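Local atomic coordinates of glutathione S-transferase (Bombyx mori, PDB entry 4E8H), a protein that probably conjugates glutathione to electrophilic substrates, working as a homodimer that binds the tripeptide in its thioredoxin-like half. Residues 22-27 / 199-205; 136-140 / 172-177; 150-154 / 188-192. All blocks are in the same frame, centred on the assembly; numbering follows the deposited sequence.

Overall arrangement
The three contacts illustrate how a glutathione transferase joins its two domains and folds the helical one. Contact 1 spans the domain boundary, whereas contacts 2 and 3 both lie within the helical C-terminal domain. Their centres are about 16 Å apart, and those of contacts 1 and 3 about 17 Å. Contacts 1 and 3 touch where Y201 OH lies 3.5 Å from F189 CE1, and their helices, 201-213 and 183-196, are consecutive in the chain. Contact 2, about 21 Å from contact 1 between centres, shares no touch with either. None of the three lines the glutathione pocket: the side chain of M22 in contact 1 is about 12 Å from the bound glutathione.

Contact 1: 22-27 / 199-205; sequences MMTARV and YGYDEID
M23 and I204 lie alongside each other, running in opposing senses, at the domain interface of the glutathione transferase fold, where helix 16-27 of the thioredoxin-like domain meets the start of helix 201-213 of the helical domain. The two helical segments run roughly antiparallel, at 151°. I204 CD1 lies 3.9 Å from M23 CG, and I204 CG2 touches M22 CB as well. A bend at chi3 (-66°) carries M23 onward, so that its CE comes within 3.6 Å of D205 OD2. On the way its SD passes 4.0 Å from Y201 CD2, an oblique Met-aromatic contact. At the end of helix 16-27, V27 CA sits over one face of the Y199 ring, 3.9 Å from the centroid, as a CH-pi contact, with V27 CG2 against the same ring.

R26 closes the outer side. Its guanidinium lays one face over Y199 C and G200 N, while NH1 forms a long salt bridge of 3.3 Å to E203 OE2, which lies at the edge of the group. R26 NH2 adds a second weak bond, 3.5 Å to E203 OE1, although the two flat groups are turned 80° apart. With an alanine here, both bonds go, and the E203 carboxylate would probably lose this counter-charge while the Y199-G200 backbone lost its cover on that side.

Behind this first shell, M22 leans on L9 and Y11 of strand 7-11, and D205 OD1 is held in a salt bridge by R19. T170 OG1 ties together D205 OD2 and Y201 OH. At the outer end a water accepts from R26 NH2 and donates to E203 OE1, 2.6 Å away.

Contact 2: 136-140 / 172-177; sequences FDEAL and IDAFGY
The far end of the F136 ring reaches I172 obliquely, F136 CZ lying 3.8 Å from I172 CG2. With CG anti to the backbone N (chi1 -177°), the F136 ring points across to the other helix, and Y177 CE1 approaches its edge more distantly. D137, next in sequence, supplies the polar link. Its OD1 accepts a short hydrogen bond of 2.6 Å from Y177 OH, and the hydroxyl stands above the carboxylate plane, 59° out of it. Relative to the tyrosine ring, the same oxygen lies near the plane, at the hydroxyl end. One turn after F136, L140 sends CD1 to 3.6 Å from Y177 CZ, so the phenol end is hydrogen-bonded by a carboxylate and packed against by a methyl. L140 CD1 also reaches I172 CD1, at 4.1 Å.

A Schellman motif closes the helix just before Y177: G176 takes positive phi, and Y177 N bonds back to I172 O at 2.8 Å. The contact thus joins helix 130-146 to the C-terminal end of helix 160-174, with helix 93-124 packing alongside through Y114 on F136 and Y118 on both I172 and Y177.

Contact 3: 150-154 / 188-192; sequences RPFVA and WFERT
R191 folds its side chain over the loop at P151 and F152, its methylenes meeting the F152 ring and its guanidinium end the P151 carbonyl. A chi1 of -170° swings the R191 chain away from its own backbone N, beside the carbonyl carbon, and it runs extended until it bends at chi3. The extended part crosses one face of the F152 ring, with R191 CD 4.2 Å from the ring centroid in a CH-pi contact. Past the bend, the guanidinium takes P151 CA over one face, and NH1 donates to P151 O at 2.7 Å. That bond is weak, bent to 129° at the hydrogen.

While R191 CD covers that face, F152 turns its CE1 edge to T192 OG1, 3.7 Å away. With OG1 beside the backbone N (chi1 -55°), the threonine hydroxyl reaches back to W188 O, 2.9 Å from OG1, on the face opposite to the one used by T192 N. One carbonyl oxygen is thus gripped by two donors of the same residue, and the same OG1 stands over a face of the W188 ring, toward its rim.

W188 approaches the loop with its pyrrole side: CD1 lies 3.5 Å from P151 O, which sits in the indole plane at its edge. V153 CG1 packs obliquely 3.9 Å from W188 NE1.

The loop leads into helix 160-174, and D162, in the first turn of that helix, ties the two segments together. Its OD1 accepts both V153 N and W188 NE1. The chemistry therefore implies a mixed seam, in which aromatic and aliphatic groups surround a few polar atoms: a single carboxylate oxygen meets the V153 and W188 N-H groups, and the weak R191 bond is left to the more open margin.

Contact 1: 22-27 / 199-205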
loop_
_atom_site.group_PDB
_atom_site.type_symbol
_atom_site.label_atom_id
_atom_site.label_comp_id
_atom_site.label_asym_id
_atom_site.label_seq_id
_atom_site.Cartn_x
_atom_site.Cartn_y
_atom_site.Cartn_z
ATOM N N MET B 22 -13.449 -4.878 -9.516
ATOM C CA MET B 22 -14.568 -5.510 -10.224
ATOM C C MET B 22 -14.522 -7.037 -10.161
ATOM O O MET B 22 -15.556 -7.680 -9.982
ATOM C CB MET B 22 -14.638 -5.030 -11.680
ATOM C CG MET B 22 -15.088 -3.580 -11.834
ATOM S SD MET B 22 -14.651 -2.855 -13.429
ATOM C CE MET B 22 -15.993 -3.445 -14.454
ATOM N N MET B 23 -13.327 -7.605 -10.300
ATOM C CA MET B 23 -13.148 -9.053 -10.183
ATOM C C MET B 23 -13.310 -9.541 -8.741
ATOM O O MET B 23 -13.819 -10.639 -8.518
ATOM C CB MET B 23 -11.796 -9.497 -10.751
ATOM C CG MET B 23 -11.727 -9.502 -12.277
ATOM S SD MET B 23 -10.242 -10.291 -12.945
ATOM C CE MET B 23 -8.956 -9.175 -12.389
ATOM N N THR B 24 -12.882 -8.733 -7.771
ATOM C CA THR B 24 -13.071 -9.076 -6.357
ATOM C C THR B 24 -14.559 -9.154 -6.019
ATOM O O THR B 24 -14.994 -10.083 -5.338
ATOM C CB THR B 24 -12.357 -8.085 -5.409
ATOM O OG1 THR B 24 -10.954 -8.085 -5.694
ATOM C CG2 THR B 24 -12.559 -8.481 -3.946
ATOM N N ALA B 25 -15.330 -8.184 -6.512
ATOM C CA ALA B 25 -16.780 -8.153 -6.312
ATOM C C ALA B 25 -17.495 -9.348 -6.947
ATOM O O ALA B 25 -18.465 -9.861 -6.382
ATOM C CB ALA B 25 -17.360 -6.849 -6.834
ATOM N N ARG B 26 -17.023 -9.784 -8.114
ATOM C CA ARG B 26 -17.595 -10.955 -8.779
ATOM C C ARG B 26 -17.373 -12.233 -7.971
ATOM O O ARG B 26 -18.306 -13.018 -7.783
ATOM C CB ARG B 26 -17.040 -11.112 -10.199
ATOM C CG ARG B 26 -17.544 -10.062 -11.188
ATOM C CD ARG B 26 -18.991 -10.310 -11.596
ATOM N NE ARG B 26 -19.123 -11.510 -12.419
ATOM C CZ ARG B 26 -19.056 -11.523 -13.747
ATOM N NH1 ARG B 26 -18.863 -10.395 -14.424
ATOM N NH2 ARG B 26 -19.185 -12.667 -14.403
ATOM N N VAL B 27 -16.147 -12.428 -7.486
ATOM C CA VAL B 27 -15.798 -13.600 -6.671
ATOM C C VAL B 27 -16.634 -13.653 -5.387
ATOM O O VAL B 27 -16.999 -14.733 -4.917
ATOM C CB VAL B 27 -14.275 -13.652 -6.354
ATOM C CG1 VAL B 27 -13.943 -14.777 -5.373
ATOM C CG2 VAL B 27 -13.473 -13.832 -7.630
ATOM N N TYR B 199 -15.724 -15.859 -12.948
ATOM C CA TYR B 199 -15.952 -14.578 -12.281
ATOM C C TYR B 199 -15.595 -13.364 -13.144
ATOM O O TYR B 199 -15.165 -12.327 -12.631
ATOM C CB TYR B 199 -15.210 -14.547 -10.940
ATOM C CG TYR B 199 -15.634 -15.646 -9.989
ATOM C CD1 TYR B 199 -16.897 -15.630 -9.395
ATOM C CD2 TYR B 199 -14.778 -16.705 -9.687
ATOM C CE1 TYR B 199 -17.296 -16.634 -8.523
ATOM C CE2 TYR B 199 -15.169 -17.718 -8.813
ATOM C CZ TYR B 199 -16.429 -17.674 -8.236
ATOM O OH TYR B 199 -16.825 -18.668 -7.371
ATOM N N GLY B 200 -15.781 -13.500 -14.455
ATOM C CA GLY B 200 -15.646 -12.379 -15.379
ATOM C C GLY B 200 -14.230 -11.989 -15.763
ATOM O O GLY B 200 -13.978 -10.831 -16.105
ATOM N N TYR B 201 -13.309 -12.951 -15.729
ATOM C CA TYR B 201 -11.921 -12.666 -16.079
ATOM C C TYR B 201 -11.783 -12.055 -17.484
ATOM O O TYR B 201 -11.059 -11.073 -17.660
ATOM C CB TYR B 201 -11.018 -13.896 -15.921
ATOM C CG TYR B 201 -9.598 -13.610 -16.345
ATOM C CD1 TYR B 201 -9.135 -14.015 -17.591
ATOM C CD2 TYR B 201 -8.733 -12.892 -15.519
ATOM C CE1 TYR B 201 -7.845 -13.738 -17.999
ATOM C CE2 TYR B 201 -7.437 -12.606 -15.921
ATOM C CZ TYR B 201 -7.000 -13.030 -17.164
ATOM O OH TYR B 201 -5.717 -12.757 -17.576
ATOM N N ASP B 202 -12.474 -12.633 -18.468
ATOM C CA ASP B 202 -12.416 -12.126 -19.845
ATOM C C ASP B 202 -13.094 -10.774 -20.002
ATOM O O ASP B 202 -12.517 -9.857 -20.588
ATOM C CB ASP B 202 -13.021 -13.114 -20.848
ATOM C CG ASP B 202 -12.841 -12.663 -22.298
ATOM O OD1 ASP B 202 -11.921 -13.174 -22.971
ATOM O OD2 ASP B 202 -13.608 -11.789 -22.763
ATOM N N GLU B 203 -14.318 -10.655 -19.496
ATOM C CA GLU B 203 -15.097 -9.432 -19.680
ATOM C C GLU B 203 -14.525 -8.235 -18.913
ATOM O O GLU B 203 -14.712 -7.091 -19.327
ATOM C CB GLU B 203 -16.580 -9.656 -19.352
ATOM C CG GLU B 203 -16.868 -10.079 -17.922
ATOM C CD GLU B 203 -18.286 -10.580 -17.736
ATOM O OE1 GLU B 203 -18.482 -11.814 -17.721
ATOM O OE2 GLU B 203 -19.207 -9.745 -17.607
ATOM N N ILE B 204 -13.822 -8.499 -17.812
ATOM C CA ILE B 204 -13.216 -7.429 -17.015
ATOM C C ILE B 204 -11.740 -7.211 -17.362
ATOM O O ILE B 204 -11.365 -6.135 -17.838
ATOM C CB ILE B 204 -13.383 -7.665 -15.482
ATOM C CG1 ILE B 204 -14.868 -7.720 -15.098
ATOM C CG2 ILE B 204 -12.659 -6.578 -14.677
ATOM C CD1 ILE B 204 -15.144 -8.385 -13.755
ATOM N N ASP B 205 -10.914 -8.231 -17.130
ATOM C CA ASP B 205 -9.459 -8.073 -17.184
ATOM C C ASP B 205 -8.885 -8.106 -18.599
ATOM O O ASP B 205 -8.112 -7.224 -18.975
ATOM C CB ASP B 205 -8.757 -9.106 -16.293
ATOM C CG ASP B 205 -7.470 -8.574 -15.682
ATOM O OD1 ASP B 205 -7.275 -7.339 -15.670
ATOM O OD2 ASP B 205 -6.658 -9.388 -15.196
HETATM O O HOH W 1 -20.522 -13.324 -17.098
#

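Contact 2: 136-140 / 172-177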
loop_
_atom_site.group_PDB
_atom_site.type_symbol
_atom_site.label_atom_id
_atom_site.label_comp_id
_atom_site.label_asym_id
_atom_site.label_seq_id
_atom_site.Cartn_x
_atom_site.Cartn_y
_atom_site.Cartn_z
ATOM N N PHE B 136 11.465 -3.032 -13.255
ATOM C CA PHE B 136 10.265 -3.860 -13.331
ATOM C C PHE B 136 10.607 -5.349 -13.352
ATOM O O PHE B 136 9.995 -6.141 -12.633
ATOM C CB PHE B 136 9.403 -3.489 -14.543
ATOM C CG PHE B 136 8.119 -4.269 -14.628
ATOM C CD1 PHE B 136 7.123 -4.093 -13.670
ATOM C CD2 PHE B 136 7.909 -5.188 -15.653
ATOM C CE1 PHE B 136 5.934 -4.818 -13.734
ATOM C CE2 PHE B 136 6.720 -5.916 -15.727
ATOM C CZ PHE B 136 5.731 -5.729 -14.764
ATOM N N ASP B 137 11.592 -5.713 -14.174
ATOM C CA ASP B 137 12.072 -7.093 -14.294
ATOM C C ASP B 137 12.563 -7.651 -12.958
ATOM O O ASP B 137 12.353 -8.829 -12.657
ATOM C CB ASP B 137 13.204 -7.180 -15.327
ATOM C CG ASP B 137 12.781 -6.728 -16.719
ATOM O OD1 ASP B 137 11.570 -6.730 -17.026
ATOM O OD2 ASP B 137 13.676 -6.371 -17.514
ATOM N N GLU B 138 13.222 -6.798 -12.173
ATOM C CA GLU B 138 13.690 -7.149 -10.832
ATOM C C GLU B 138 12.518 -7.542 -9.932
ATOM O O GLU B 138 12.612 -8.504 -9.167
ATOM C CB GLU B 138 14.475 -5.982 -10.213
ATOM C CG GLU B 138 15.138 -6.300 -8.866
ATOM C CD GLU B 138 15.740 -5.078 -8.179
ATOM O OE1 GLU B 138 15.168 -3.971 -8.290
ATOM O OE2 GLU B 138 16.783 -5.233 -7.512
ATOM N N ALA B 139 11.420 -6.793 -10.040
ATOM C CA ALA B 139 10.199 -7.064 -9.281
ATOM C C ALA B 139 9.512 -8.357 -9.724
ATOM O O ALA B 139 8.939 -9.070 -8.897
ATOM C CB ALA B 139 9.238 -5.886 -9.382
ATOM N N LEU B 140 9.569 -8.653 -11.024
ATOM C CA LEU B 140 9.053 -9.920 -11.549
ATOM C C LEU B 140 9.840 -11.119 -11.014
ATOM O O LEU B 140 9.262 -12.172 -10.752
ATOM C CB LEU B 140 9.031 -9.934 -13.085
ATOM C CG LEU B 140 7.928 -9.175 -13.842
ATOM C CD1 LEU B 140 8.056 -9.426 -15.339
ATOM C CD2 LEU B 140 6.523 -9.555 -13.366
ATOM N N ILE B 172 0.750 -6.810 -19.020
ATOM C CA ILE B 172 2.038 -7.048 -19.680
ATOM C C ILE B 172 1.952 -8.156 -20.737
ATOM O O ILE B 172 2.628 -8.090 -21.766
ATOM C CB ILE B 172 3.216 -7.253 -18.678
ATOM C CG1 ILE B 172 3.082 -8.570 -17.896
ATOM C CG2 ILE B 172 3.336 -6.041 -17.741
ATOM C CD1 ILE B 172 4.338 -8.969 -17.121
ATOM N N ASP B 173 1.110 -9.157 -20.483
ATOM C CA ASP B 173 0.822 -10.195 -21.466
ATOM C C ASP B 173 0.231 -9.571 -22.736
ATOM O O ASP B 173 0.705 -9.841 -23.844
ATOM C CB ASP B 173 -0.125 -11.245 -20.877
ATOM C CG ASP B 173 -0.429 -12.372 -21.846
ATOM O OD1 ASP B 173 0.511 -13.090 -22.252
ATOM O OD2 ASP B 173 -1.616 -12.547 -22.192
ATOM N N ALA B 174 -0.777 -8.715 -22.562
ATOM C CA ALA B 174 -1.395 -7.986 -23.673
ATOM C C ALA B 174 -0.423 -7.051 -24.404
ATOM O O ALA B 174 -0.615 -6.755 -25.585
ATOM C CB ALA B 174 -2.612 -7.211 -23.187
ATOM N N PHE B 175 0.610 -6.588 -23.698
ATOM C CA PHE B 175 1.613 -5.686 -24.280
ATOM C C PHE B 175 2.748 -6.440 -24.980
ATOM O O PHE B 175 3.627 -5.825 -25.592
ATOM C CB PHE B 175 2.209 -4.738 -23.226
ATOM C CG PHE B 175 1.199 -3.863 -22.518
ATOM C CD1 PHE B 175 -0.095 -3.682 -23.014
ATOM C CD2 PHE B 175 1.567 -3.188 -21.356
ATOM C CE1 PHE B 175 -1.009 -2.869 -22.345
ATOM C CE2 PHE B 175 0.663 -2.368 -20.685
ATOM C CZ PHE B 175 -0.626 -2.207 -21.180
ATOM N N GLY B 176 2.730 -7.767 -24.875
ATOM C CA GLY B 176 3.712 -8.613 -25.549
ATOM C C GLY B 176 4.913 -9.020 -24.713
ATOM O O GLY B 176 5.913 -9.493 -25.259
ATOM N N TYR B 177 4.829 -8.829 -23.398
ATOM C CA TYR B 177 5.865 -9.321 -22.496
ATOM C C TYR B 177 5.743 -10.840 -22.417
ATOM O O TYR B 177 4.655 -11.371 -22.179
ATOM C CB TYR B 177 5.727 -8.699 -21.101
ATOM C CG TYR B 177 6.980 -8.767 -20.245
ATOM C CD1 TYR B 177 7.692 -7.610 -19.926
ATOM C CD2 TYR B 177 7.448 -9.985 -19.746
ATOM C CE1 TYR B 177 8.841 -7.664 -19.138
ATOM C CE2 TYR B 177 8.594 -10.050 -18.963
ATOM C CZ TYR B 177 9.284 -8.887 -18.662
ATOM O OH TYR B 177 10.415 -8.953 -17.883
#

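Contact 3: 150-154 / 188-192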
loop_
_atom_site.group_PDB
_atom_site.type_symbol
_atom_site.label_atom_id
_atom_site.label_comp_id
_atom_site.label_asym_id
_atom_site.label_seq_id
_atom_site.Cartn_x
_atom_site.Cartn_y
_atom_site.Cartn_z
ATOM N N ARG B 150 4.418 -22.332 -3.470
ATOM C CA ARG B 150 3.042 -21.950 -3.160
ATOM C C ARG B 150 2.282 -21.867 -4.468
ATOM O O ARG B 150 2.826 -21.380 -5.464
ATOM C CB ARG B 150 2.964 -20.569 -2.519
ATOM C CG ARG B 150 3.958 -20.281 -1.437
ATOM C CD ARG B 150 3.786 -18.854 -0.980
ATOM N NE ARG B 150 4.390 -18.666 0.330
ATOM C CZ ARG B 150 5.662 -18.341 0.536
ATOM N NH1 ARG B 150 6.488 -18.150 -0.486
ATOM N NH2 ARG B 150 6.109 -18.203 1.776
ATOM N N PRO B 151 1.020 -22.326 -4.480
ATOM C CA PRO B 151 0.223 -22.189 -5.695
ATOM C C PRO B 151 -0.300 -20.763 -5.905
ATOM O O PRO B 151 -0.621 -20.389 -7.034
ATOM C CB PRO B 151 -0.937 -23.159 -5.466
ATOM C CG PRO B 151 -1.069 -23.251 -3.991
ATOM C CD PRO B 151 0.311 -23.083 -3.429
ATOM N N PHE B 152 -0.389 -19.989 -4.826
ATOM C CA PHE B 152 -0.859 -18.604 -4.892
ATOM C C PHE B 152 0.083 -17.691 -4.110
ATOM O O PHE B 152 0.901 -18.179 -3.328
ATOM C CB PHE B 152 -2.308 -18.503 -4.401
ATOM C CG PHE B 152 -3.286 -19.242 -5.275
ATOM C CD1 PHE B 152 -3.695 -18.703 -6.492
ATOM C CD2 PHE B 152 -3.781 -20.486 -4.893
ATOM C CE1 PHE B 152 -4.590 -19.385 -7.312
ATOM C CE2 PHE B 152 -4.680 -21.177 -5.708
ATOM C CZ PHE B 152 -5.084 -20.624 -6.919
ATOM N N VAL B 153 -0.021 -16.380 -4.322
ATOM C CA VAL B 153 0.986 -15.444 -3.794
ATOM C C VAL B 153 1.151 -15.472 -2.271
ATOM O O VAL B 153 2.255 -15.268 -1.768
ATOM C CB VAL B 153 0.794 -13.980 -4.298
ATOM C CG1 VAL B 153 0.974 -13.903 -5.810
ATOM C CG2 VAL B 153 -0.559 -13.410 -3.873
ATOM N N ALA B 154 0.066 -15.741 -1.549
ATOM C CA ALA B 154 0.098 -15.715 -0.088
ATOM C C ALA B 154 0.028 -17.095 0.571
ATOM O O ALA B 154 0.076 -17.196 1.798
ATOM C CB ALA B 154 -1.003 -14.811 0.449
ATOM N N TRP B 188 1.379 -20.038 -12.150
ATOM C CA TRP B 188 0.460 -19.280 -11.305
ATOM C C TRP B 188 -0.555 -18.502 -12.135
ATOM O O TRP B 188 -1.724 -18.415 -11.762
ATOM C CB TRP B 188 1.233 -18.325 -10.389
ATOM C CG TRP B 188 0.387 -17.246 -9.767
ATOM C CD1 TRP B 188 -0.291 -17.314 -8.585
ATOM C CD2 TRP B 188 0.133 -15.936 -10.298
ATOM N NE1 TRP B 188 -0.950 -16.133 -8.343
ATOM C CE2 TRP B 188 -0.707 -15.269 -9.379
ATOM C CE3 TRP B 188 0.535 -15.262 -11.460
ATOM C CZ2 TRP B 188 -1.157 -13.961 -9.585
ATOM C CZ3 TRP B 188 0.085 -13.960 -11.667
ATOM C CH2 TRP B 188 -0.751 -13.324 -10.730
ATOM N N PHE B 189 -0.103 -17.933 -13.251
ATOM C CA PHE B 189 -0.972 -17.130 -14.112
ATOM C C PHE B 189 -2.059 -17.989 -14.764
ATOM O O PHE B 189 -3.224 -17.587 -14.814
ATOM C CB PHE B 189 -0.139 -16.356 -15.149
ATOM C CG PHE B 189 -0.945 -15.459 -16.063
ATOM C CD1 PHE B 189 -1.852 -14.529 -15.554
ATOM C CD2 PHE B 189 -0.759 -15.523 -17.442
ATOM C CE1 PHE B 189 -2.581 -13.696 -16.413
ATOM C CE2 PHE B 189 -1.478 -14.695 -18.307
ATOM C CZ PHE B 189 -2.392 -13.781 -17.792
ATOM N N GLU B 190 -1.681 -19.176 -15.237
ATOM C CA GLU B 190 -2.645 -20.110 -15.825
ATOM C C GLU B 190 -3.639 -20.584 -14.769
ATOM O O GLU B 190 -4.837 -20.684 -15.034
ATOM C CB GLU B 190 -1.937 -21.303 -16.478
ATOM C CG GLU B 190 -1.033 -20.942 -17.663
ATOM C CD GLU B 190 -1.758 -20.189 -18.773
ATOM O OE1 GLU B 190 -2.869 -20.613 -19.161
ATOM O OE2 GLU B 190 -1.210 -19.176 -19.263
ATOM N N ARG B 191 -3.127 -20.846 -13.567
ATOM C CA ARG B 191 -3.929 -21.264 -12.422
ATOM C C ARG B 191 -4.977 -20.218 -12.021
ATOM O O ARG B 191 -6.143 -20.552 -11.811
ATOM C CB ARG B 191 -3.002 -21.564 -11.240
ATOM C CG ARG B 191 -3.657 -22.249 -10.048
ATOM C CD ARG B 191 -2.633 -22.571 -8.957
ATOM N NE ARG B 191 -1.559 -23.444 -9.438
ATOM C CZ ARG B 191 -0.276 -23.097 -9.528
ATOM N NH1 ARG B 191 0.129 -21.887 -9.157
ATOM N NH2 ARG B 191 0.612 -23.971 -9.982
ATOM N N THR B 192 -4.551 -18.958 -11.926
ATOM C CA THR B 192 -5.399 -17.869 -11.432
ATOM C C THR B 192 -6.460 -17.459 -12.459
ATOM O O THR B 192 -7.603 -17.167 -12.092
ATOM C CB THR B 192 -4.544 -16.662 -10.967
ATOM O OG1 THR B 192 -3.585 -17.106 -9.998
ATOM C CG2 THR B 192 -5.407 -15.564 -10.348
#